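PDB 7LVO: bifunctional purine biosynthetic protein ADE5,7 from Cryptococcus neoformans var. grubii serotype A, which catalyses the second and fifth steps of de novo purine biosynthesis, this chain being its N-terminal, ATP-dependent glycinamide ribonucleotide (GAR) synthetase half. Local coordinates for residues 160-168 / 227-236; 184-192 / 201-210. All coordinates share one frame; numbering follows the deposited sequence.

Contact 1. Residues 160-168 / 227-236; sequences TAAFRSFTS and GDEVVVEEYL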
loop_
_atom_site.group_PDB
_atom_site.type_symbol
_atom_site.label_atom_id
_atom_site.label_comp_id
_atom_site.label_asym_id
_atom_site.label_seq_id
_atom_site.Cartn_x
_atom_site.Cartn_y
_atom_site.Cartn_z
ATOM N N THR A 160 -12.658 -15.414 4.740
ATOM C CA THR A 160 -11.518 -15.007 5.549
ATOM C C THR A 160 -11.303 -16.063 6.626
ATOM O O THR A 160 -12.116 -16.969 6.808
ATOM C CB THR A 160 -11.734 -13.621 6.166
ATOM O OG1 THR A 160 -10.528 -13.173 6.800
ATOM C CG2 THR A 160 -12.854 -13.665 7.196
ATOM N N ALA A 161 -10.192 -15.933 7.345
ATOM C CA ALA A 161 -9.863 -16.903 8.383
ATOM C C ALA A 161 -10.810 -16.768 9.572
ATOM O O ALA A 161 -11.200 -15.658 9.957
ATOM C CB ALA A 161 -8.419 -16.716 8.845
ATOM N N ALA A 162 -11.190 -17.909 10.149
ATOM C CA ALA A 162 -11.965 -17.906 11.380
ATOM C C ALA A 162 -11.286 -17.019 12.413
ATOM O O ALA A 162 -10.056 -16.913 12.450
ATOM C CB ALA A 162 -12.115 -19.326 11.924
ATOM N N PHE A 163 -12.092 -16.366 13.247
ATOM C CA PHE A 163 -11.556 -15.352 14.145
ATOM C C PHE A 163 -12.529 -15.088 15.284
ATOM O O PHE A 163 -13.693 -15.493 15.250
ATOM C CB PHE A 163 -11.290 -14.041 13.395
ATOM C CG PHE A 163 -12.540 -13.254 13.104
ATOM C CD1 PHE A 163 -13.313 -13.542 11.992
ATOM C CD2 PHE A 163 -12.953 -12.242 13.952
ATOM C CE1 PHE A 163 -14.467 -12.823 11.727
ATOM C CE2 PHE A 163 -14.102 -11.523 13.692
ATOM C CZ PHE A 163 -14.857 -11.813 12.578
ATOM N N ARG A 164 -12.024 -14.386 16.298
ATOM C CA ARG A 164 -12.847 -13.785 17.335
ATOM C C ARG A 164 -12.107 -12.554 17.847
ATOM O O ARG A 164 -10.892 -12.597 18.070
ATOM C CB ARG A 164 -13.135 -14.750 18.487
ATOM C CG ARG A 164 -14.160 -15.835 18.167
ATOM C CD ARG A 164 -15.522 -15.261 17.761
ATOM N NE ARG A 164 -16.066 -14.339 18.749
ATOM C CZ ARG A 164 -16.249 -13.037 18.551
ATOM N NH1 ARG A 164 -15.974 -12.465 17.389
ATOM N NH2 ARG A 164 -16.726 -12.292 19.544
ATOM N N SER A 165 -12.838 -11.460 18.026
ATOM C CA SER A 165 -12.264 -10.202 18.473
ATOM C C SER A 165 -12.455 -10.036 19.975
ATOM O O SER A 165 -13.412 -10.547 20.560
ATOM C CB SER A 165 -12.896 -9.022 17.734
ATOM O OG SER A 165 -12.544 -9.047 16.363
ATOM N N PHE A 166 -11.522 -9.315 20.593
ATOM C CA PHE A 166 -11.535 -9.091 22.028
ATOM C C PHE A 166 -11.091 -7.667 22.321
ATOM O O PHE A 166 -10.322 -7.072 21.562
ATOM C CB PHE A 166 -10.610 -10.072 22.766
ATOM C CG PHE A 166 -10.924 -11.516 22.510
ATOM C CD1 PHE A 166 -10.376 -12.175 21.424
ATOM C CD2 PHE A 166 -11.765 -12.216 23.360
ATOM C CE1 PHE A 166 -10.663 -13.507 21.186
ATOM C CE2 PHE A 166 -12.053 -13.549 23.130
ATOM C CZ PHE A 166 -11.500 -14.193 22.042
ATOM N N THR A 167 -11.577 -7.128 23.430
ATOM C CA THR A 167 -11.136 -5.836 23.936
ATOM C C THR A 167 -10.041 -6.041 24.977
ATOM O O THR A 167 -9.817 -7.148 25.474
ATOM C CB THR A 167 -12.308 -5.053 24.538
ATOM O OG1 THR A 167 -12.845 -5.773 25.653
ATOM C CG2 THR A 167 -13.397 -4.838 23.494
ATOM N N SER A 168 -9.353 -4.944 25.306
ATOM C CA SER A 168 -8.243 -5.030 26.253
ATOM C C SER A 168 -8.693 -5.558 27.611
ATOM O O SER A 168 -7.908 -6.202 28.317
ATOM C CB SER A 168 -7.577 -3.662 26.408
ATOM O OG SER A 168 -8.509 -2.693 26.853
ATOM N N GLY A 227 -3.536 -1.787 20.669
ATOM C CA GLY A 227 -3.922 -2.997 21.356
ATOM C C GLY A 227 -5.180 -2.905 22.187
ATOM O O GLY A 227 -5.501 -3.856 22.902
ATOM N N ASP A 228 -5.904 -1.783 22.126
ATOM C CA ASP A 228 -7.163 -1.681 22.858
ATOM C C ASP A 228 -8.128 -2.787 22.455
ATOM O O ASP A 228 -8.977 -3.197 23.257
ATOM C CB ASP A 228 -7.797 -0.308 22.626
ATOM C CG ASP A 228 -6.974 0.822 23.215
ATOM O OD1 ASP A 228 -5.888 0.541 23.768
ATOM O OD2 ASP A 228 -7.409 1.989 23.125
ATOM N N GLU A 229 -8.021 -3.272 21.220
ATOM C CA GLU A 229 -8.746 -4.445 20.755
ATOM C C GLU A 229 -7.762 -5.355 20.032
ATOM O O GLU A 229 -6.773 -4.891 19.453
ATOM C CB GLU A 229 -9.906 -4.066 19.832
ATOM C CG GLU A 229 -11.005 -3.273 20.524
ATOM C CD GLU A 229 -12.070 -2.784 19.558
ATOM O OE1 GLU A 229 -11.830 -2.825 18.334
ATOM O OE2 GLU A 229 -13.150 -2.358 20.025
ATOM N N VAL A 230 -8.036 -6.657 20.071
ATOM C CA VAL A 230 -7.149 -7.661 19.503
ATOM C C VAL A 230 -7.976 -8.662 18.710
ATOM O O VAL A 230 -9.082 -9.036 19.122
ATOM C CB VAL A 230 -6.328 -8.376 20.600
ATOM C CG1 VAL A 230 -7.246 -9.115 21.560
ATOM C CG2 VAL A 230 -5.322 -9.333 19.975
ATOM N N VAL A 231 -7.439 -9.095 17.573
ATOM C CA VAL A 231 -8.060 -10.105 16.730
ATOM C C VAL A 231 -7.237 -11.382 16.831
ATOM O O VAL A 231 -6.016 -11.359 16.636
ATOM C CB VAL A 231 -8.159 -9.635 15.268
ATOM C CG1 VAL A 231 -8.560 -10.795 14.367
ATOM C CG2 VAL A 231 -9.144 -8.486 15.138
ATOM N N VAL A 232 -7.906 -12.493 17.133
ATOM C CA VAL A 232 -7.295 -13.814 17.164
ATOM C C VAL A 232 -7.943 -14.630 16.057
ATOM O O VAL A 232 -9.153 -14.889 16.099
ATOM C CB VAL A 232 -7.471 -14.496 18.529
ATOM C CG1 VAL A 232 -6.787 -15.848 18.541
ATOM C CG2 VAL A 232 -6.934 -13.604 19.641
ATOM N N GLU A 233 -7.143 -15.034 15.069
ATOM C CA GLU A 233 -7.673 -15.721 13.900
ATOM C C GLU A 233 -6.768 -16.881 13.520
ATOM O O GLU A 233 -5.612 -16.963 13.942
ATOM C CB GLU A 233 -7.827 -14.765 12.710
ATOM C CG GLU A 233 -6.525 -14.175 12.221
ATOM C CD GLU A 233 -6.720 -13.224 11.055
ATOM O OE1 GLU A 233 -7.760 -12.541 11.021
ATOM O OE2 GLU A 233 -5.830 -13.171 10.177
ATOM N N GLU A 234 -7.313 -17.778 12.703
ATOM C CA GLU A 234 -6.594 -18.983 12.316
ATOM C C GLU A 234 -5.410 -18.649 11.417
ATOM O O GLU A 234 -5.504 -17.807 10.518
ATOM C CB GLU A 234 -7.536 -19.950 11.596
ATOM C CG GLU A 234 -6.905 -21.287 11.238
ATOM C CD GLU A 234 -7.896 -22.253 10.617
ATOM O OE1 GLU A 234 -9.068 -21.870 10.433
ATOM O OE2 GLU A 234 -7.501 -23.394 10.310
ATOM N N TYR A 235 -4.289 -19.318 11.667
ATOM C CA TYR A 235 -3.111 -19.197 10.817
ATOM C C TYR A 235 -3.329 -20.018 9.551
ATOM O O TYR A 235 -3.526 -21.238 9.623
ATOM C CB TYR A 235 -1.865 -19.667 11.564
ATOM C CG TYR A 235 -0.612 -19.706 10.720
ATOM C CD1 TYR A 235 0.201 -18.588 10.593
ATOM C CD2 TYR A 235 -0.236 -20.866 10.055
ATOM C CE1 TYR A 235 1.349 -18.622 9.826
ATOM C CE2 TYR A 235 0.911 -20.910 9.284
ATOM C CZ TYR A 235 1.699 -19.786 9.172
ATOM O OH TYR A 235 2.844 -19.829 8.405
ATOM N N LEU A 236 -3.295 -19.356 8.402
ATOM C CA LEU A 236 -3.516 -20.011 7.121
ATOM C C LEU A 236 -2.195 -20.185 6.381
ATOM O O LEU A 236 -1.255 -19.402 6.550
ATOM C CB LEU A 236 -4.493 -19.208 6.261
ATOM C CG LEU A 236 -5.878 -18.969 6.863
ATOM C CD1 LEU A 236 -6.746 -18.159 5.899
ATOM C CD2 LEU A 236 -6.551 -20.280 7.222
HETATM O O HOH W 1 -10.191 -20.221 8.583
#

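Contact 2. Residues 184-192 / 201-210; sequences TSGRSVIKA and VLIPETDEEA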
loop_
_atom_site.group_PDB
_atom_site.type_symbol
_atom_site.label_atom_id
_atom_site.label_comp_id
_atom_site.label_asym_id
_atom_site.label_seq_id
_atom_site.Cartn_x
_atom_site.Cartn_y
_atom_site.Cartn_z
ATOM N N THR A 184 -8.526 -25.334 13.370
ATOM C CA THR A 184 -8.160 -26.647 12.851
ATOM C C THR A 184 -6.667 -26.733 12.564
ATOM O O THR A 184 -6.040 -27.773 12.800
ATOM C CB THR A 184 -8.963 -26.953 11.586
ATOM O OG1 THR A 184 -10.365 -26.863 11.877
ATOM C CG2 THR A 184 -8.642 -28.350 11.075
ATOM N N SER A 185 -6.080 -25.650 12.050
ATOM C CA SER A 185 -4.660 -25.660 11.716
ATOM C C SER A 185 -3.770 -25.791 12.945
ATOM O O SER A 185 -2.584 -26.110 12.803
ATOM C CB SER A 185 -4.295 -24.392 10.942
ATOM O OG SER A 185 -5.008 -24.320 9.719
ATOM N N GLY A 186 -4.308 -25.551 14.140
ATOM C CA GLY A 186 -3.535 -25.633 15.358
ATOM C C GLY A 186 -2.692 -24.415 15.672
ATOM O O GLY A 186 -2.094 -24.362 16.756
ATOM N N ARG A 187 -2.618 -23.440 14.770
ATOM C CA ARG A 187 -1.846 -22.224 14.985
ATOM C C ARG A 187 -2.767 -21.014 14.922
ATOM O O ARG A 187 -3.700 -20.972 14.115
ATOM C CB ARG A 187 -0.727 -22.085 13.947
ATOM C CG ARG A 187 0.276 -23.231 13.961
ATOM C CD ARG A 187 1.439 -22.946 13.025
ATOM N NE ARG A 187 2.147 -21.727 13.403
ATOM C CZ ARG A 187 3.222 -21.261 12.783
ATOM N NH1 ARG A 187 3.746 -21.890 11.743
ATOM N NH2 ARG A 187 3.787 -20.139 13.219
ATOM N N SER A 188 -2.493 -20.031 15.774
ATOM C CA SER A 188 -3.285 -18.816 15.861
ATOM C C SER A 188 -2.436 -17.615 15.471
ATOM O O SER A 188 -1.203 -17.648 15.540
ATOM C CB SER A 188 -3.846 -18.614 17.278
ATOM O OG SER A 188 -4.684 -19.692 17.656
ATOM N N VAL A 189 -3.116 -16.548 15.055
ATOM C CA VAL A 189 -2.488 -15.279 14.716
ATOM C C VAL A 189 -3.104 -14.204 15.598
ATOM O O VAL A 189 -4.331 -14.053 15.636
ATOM C CB VAL A 189 -2.667 -14.931 13.227
ATOM C CG1 VAL A 189 -1.891 -13.672 12.883
ATOM C CG2 VAL A 189 -2.230 -16.097 12.350
ATOM N N ILE A 190 -2.257 -13.464 16.306
ATOM C CA ILE A 190 -2.689 -12.414 17.223
ATOM C C ILE A 190 -2.362 -11.075 16.581
ATOM O O ILE A 190 -1.185 -10.748 16.375
ATOM C CB ILE A 190 -2.015 -12.549 18.597
ATOM C CG1 ILE A 190 -2.346 -13.909 19.214
ATOM C CG2 ILE A 190 -2.448 -11.415 19.517
ATOM C CD1 ILE A 190 -1.674 -14.156 20.552
ATOM N N LYS A 191 -3.399 -10.302 16.269
ATOM C CA LYS A 191 -3.253 -9.023 15.591
ATOM C C LYS A 191 -3.811 -7.902 16.455
ATOM O O LYS A 191 -4.898 -8.025 17.025
ATOM C CB LYS A 191 -3.976 -9.028 14.240
ATOM C CG LYS A 191 -3.452 -10.053 13.246
ATOM C CD LYS A 191 -4.192 -9.943 11.925
ATOM C CE LYS A 191 -3.654 -10.926 10.900
ATOM N NZ LYS A 191 -4.374 -10.798 9.598
ATOM N N ALA A 192 -3.062 -6.807 16.545
ATOM C CA ALA A 192 -3.554 -5.596 17.190
ATOM C C ALA A 192 -4.474 -4.856 16.227
ATOM O O ALA A 192 -4.085 -4.555 15.094
ATOM C CB ALA A 192 -2.391 -4.703 17.611
ATOM N N VAL A 201 1.418 -7.782 14.097
ATOM C CA VAL A 201 0.868 -9.114 13.870
ATOM C C VAL A 201 1.867 -10.140 14.385
ATOM O O VAL A 201 3.048 -10.105 14.016
ATOM C CB VAL A 201 0.556 -9.353 12.381
ATOM C CG1 VAL A 201 0.106 -10.788 12.154
ATOM C CG2 VAL A 201 -0.504 -8.372 11.900
ATOM N N LEU A 202 1.395 -11.049 15.236
ATOM C CA LEU A 202 2.227 -12.085 15.826
ATOM C C LEU A 202 1.733 -13.459 15.394
ATOM O O LEU A 202 0.528 -13.679 15.236
ATOM C CB LEU A 202 2.229 -11.989 17.356
ATOM C CG LEU A 202 2.919 -10.765 17.958
ATOM C CD1 LEU A 202 2.734 -10.732 19.469
ATOM C CD2 LEU A 202 4.395 -10.758 17.594
ATOM N N ILE A 203 2.670 -14.383 15.208
ATOM C CA ILE A 203 2.344 -15.753 14.825
ATOM C C ILE A 203 2.977 -16.706 15.830
ATOM O O ILE A 203 4.001 -17.335 15.528
ATOM C CB ILE A 203 2.817 -16.064 13.396
ATOM C CG1 ILE A 203 2.278 -15.026 12.413
ATOM C CG2 ILE A 203 2.381 -17.463 12.985
ATOM C CD1 ILE A 203 2.734 -15.246 10.986
ATOM N N PRO A 204 2.414 -16.848 17.028
ATOM C CA PRO A 204 3.008 -17.756 18.021
ATOM C C PRO A 204 3.062 -19.185 17.504
ATOM O O PRO A 204 2.039 -19.777 17.152
ATOM C CB PRO A 204 2.074 -17.616 19.230
ATOM C CG PRO A 204 0.781 -17.125 18.656
ATOM C CD PRO A 204 1.163 -16.240 17.508
ATOM N N GLU A 205 4.276 -19.740 17.460
ATOM C CA GLU A 205 4.450 -21.101 16.967
ATOM C C GLU A 205 3.736 -22.126 17.839
ATOM O O GLU A 205 3.443 -23.230 17.366
ATOM C CB GLU A 205 5.939 -21.445 16.883
ATOM C CG GLU A 205 6.726 -20.574 15.920
ATOM C CD GLU A 205 8.120 -21.112 15.654
ATOM O OE1 GLU A 205 8.399 -22.263 16.053
ATOM O OE2 GLU A 205 8.938 -20.385 15.047
ATOM N N THR A 206 3.456 -21.794 19.096
ATOM C CA THR A 206 2.741 -22.684 19.999
ATOM C C THR A 206 1.834 -21.852 20.893
ATOM O O THR A 206 1.861 -20.617 20.869
ATOM C CB THR A 206 3.704 -23.524 20.848
ATOM O OG1 THR A 206 4.491 -22.658 21.676
ATOM C CG2 THR A 206 4.624 -24.347 19.957
ATOM N N ASP A 207 1.019 -22.544 21.692
ATOM C CA ASP A 207 0.103 -21.843 22.587
ATOM C C ASP A 207 0.859 -20.972 23.580
ATOM O O ASP A 207 0.435 -19.850 23.879
ATOM C CB ASP A 207 -0.790 -22.843 23.319
ATOM C CG ASP A 207 -1.802 -23.503 22.401
ATOM O OD1 ASP A 207 -1.674 -23.354 21.166
ATOM O OD2 ASP A 207 -2.729 -24.166 22.913
ATOM N N GLU A 208 1.987 -21.468 24.095
ATOM C CA GLU A 208 2.761 -20.706 25.071
ATOM C C GLU A 208 3.090 -19.315 24.546
ATOM O O GLU A 208 2.932 -18.315 25.256
ATOM C CB GLU A 208 4.040 -21.464 25.432
ATOM C CG GLU A 208 3.792 -22.770 26.164
ATOM C CD GLU A 208 2.983 -22.576 27.433
ATOM O OE1 GLU A 208 2.872 -21.422 27.900
ATOM O OE2 GLU A 208 2.452 -23.578 27.962
ATOM N N GLU A 209 3.548 -19.232 23.296
ATOM C CA GLU A 209 3.843 -17.933 22.706
ATOM C C GLU A 209 2.584 -17.112 22.467
ATOM O O GLU A 209 2.667 -15.880 22.402
ATOM C CB GLU A 209 4.608 -18.113 21.394
ATOM C CG GLU A 209 5.862 -18.963 21.525
ATOM C CD GLU A 209 6.656 -19.031 20.239
ATOM O OE1 GLU A 209 6.415 -18.188 19.346
ATOM O OE2 GLU A 209 7.518 -19.928 20.122
ATOM N N ALA A 210 1.426 -17.765 22.338
ATOM C CA ALA A 210 0.179 -17.032 22.145
ATOM C C ALA A 210 -0.254 -16.338 23.432
ATOM O O ALA A 210 -0.642 -15.165 23.418
ATOM C CB ALA A 210 -0.913 -17.976 21.644
#

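Contact 1. Residues 160-168 / 227-236
R164 and F166 pair through their backbones with V232 and V230. R164 and V232 exchange bonds in both directions, V232 N to R164 O being 3.1 Å and close to straight at 168°. F166 and V230 do the same, with V230 N 2.8 Å from F166 O. E234 N extends the series onto A162 O at 2.9 Å. F163/E233, S165/V231 and T167/E229 are the intervening non-hydrogen-bonded pairs, and the strand directions differ by 157°, so the pairing is antiparallel. Strand 163-167 thereby forms an edge of the four-stranded sheet in the ATP-grasp domain, with 229-234 inside it. Apolar contacts lie on both faces. On one, F166 sets CB against V230 CG1 at 3.7 Å, while its ring, directed by chi1 -57°, brings CE1 to V232 CG2 at 4.0 Å; helix 171-179 covers this side. On the other, F163 CB meets V231 CG1 at 4.4 Å. Beyond the strands, A161 CB rests on L236 CD1 (3.7 Å). Among polar side chains, E233 makes separate salt bridges, OE1 with K150 and OE2 with K191, about 7 Å from the side chain of E331, a predicted magnesium ligand. E234 OE2 bonds S185 OG; OE1 accepts from a water that accepts from A162 N.

Contact 2. Residues 184-192 / 201-210
I190 and L202 form an antiparallel hydrogen-bonded pair that exchanges N-H...O bonds in both directions, the shorter running from L202 N to I190 O at 2.8 Å, with K191 and V201 as the adjacent non-hydrogen-bonded pair. These strands make a beta hairpin at the edge of the ATP-grasp domain's four-stranded antiparallel sheet, in a region predicted to bind ATP. After L202 the pairing stops: P204 has no N-H to offer, and its CD lies 3.4 Å from S188 O, a buried carbonyl for which the model contains no hydrogen-bond partner.

On one face the V201 methyls spread between two neighbours. CG1 meets V189 CG1 at 3.6 Å, and CG2 touches K191 CG at 3.7 Å. K191 and V201 run side by side, and the lysine chain is extended beyond CG, which carries NZ past the valine to its partner E233. The K191 side chain is about 5 Å from that of E331, a predicted magnesium ligand, consistent with a place beside the metal site.

On the opposite face lie I190 and L202. I190 CG1 stands beside the backbone N (chi1 -59°) and chi2 is extended, directing CD1 to the backbone of A210 in the first turn of helix 207-218, 3.2 Å from A210 O, with A210 CB a little farther off. A213 of that helix touches both I190 and L202, and L214 touches I190, so the helix packs against this side of the sheet.

Farther out, R187 is bent at chi3 (60°) and crosses I203, while Y235 supplies a cation-pi partner. I203 O lies at the edge of the guanidinium, in its plane, but at 3.6 Å from R187 NH2 it makes no hydrogen bond. The charged ends of R187 and E205 likewise remain apart, with R187 NH2 5.5 Å from E205 OE2.

Overall arrangement
Contacts 1 and 2 form the two outer strand pairs of one four-stranded sheet, ordered 163-167, 229-234, 188-192, 201-202. Each joins an inner strand to an outer one, and the inner strands are themselves neighbours: E233 O lies 2.8 Å from V189 N. The contact centres are about 10 Å apart, and 184-192/201-210 is nested along the chain within the loop closed by 160-168/227-236. Both lie far from the chain centre, about 22 and 25 Å, but contact 2 is somewhat nearer the surface: three of its 11 touching residues are exposed, against two of 17 in contact 1. Contact 1 has five bridges; contact 2 has two and adds the start of helix 207-218. The E233-K191 salt bridge crosses between them.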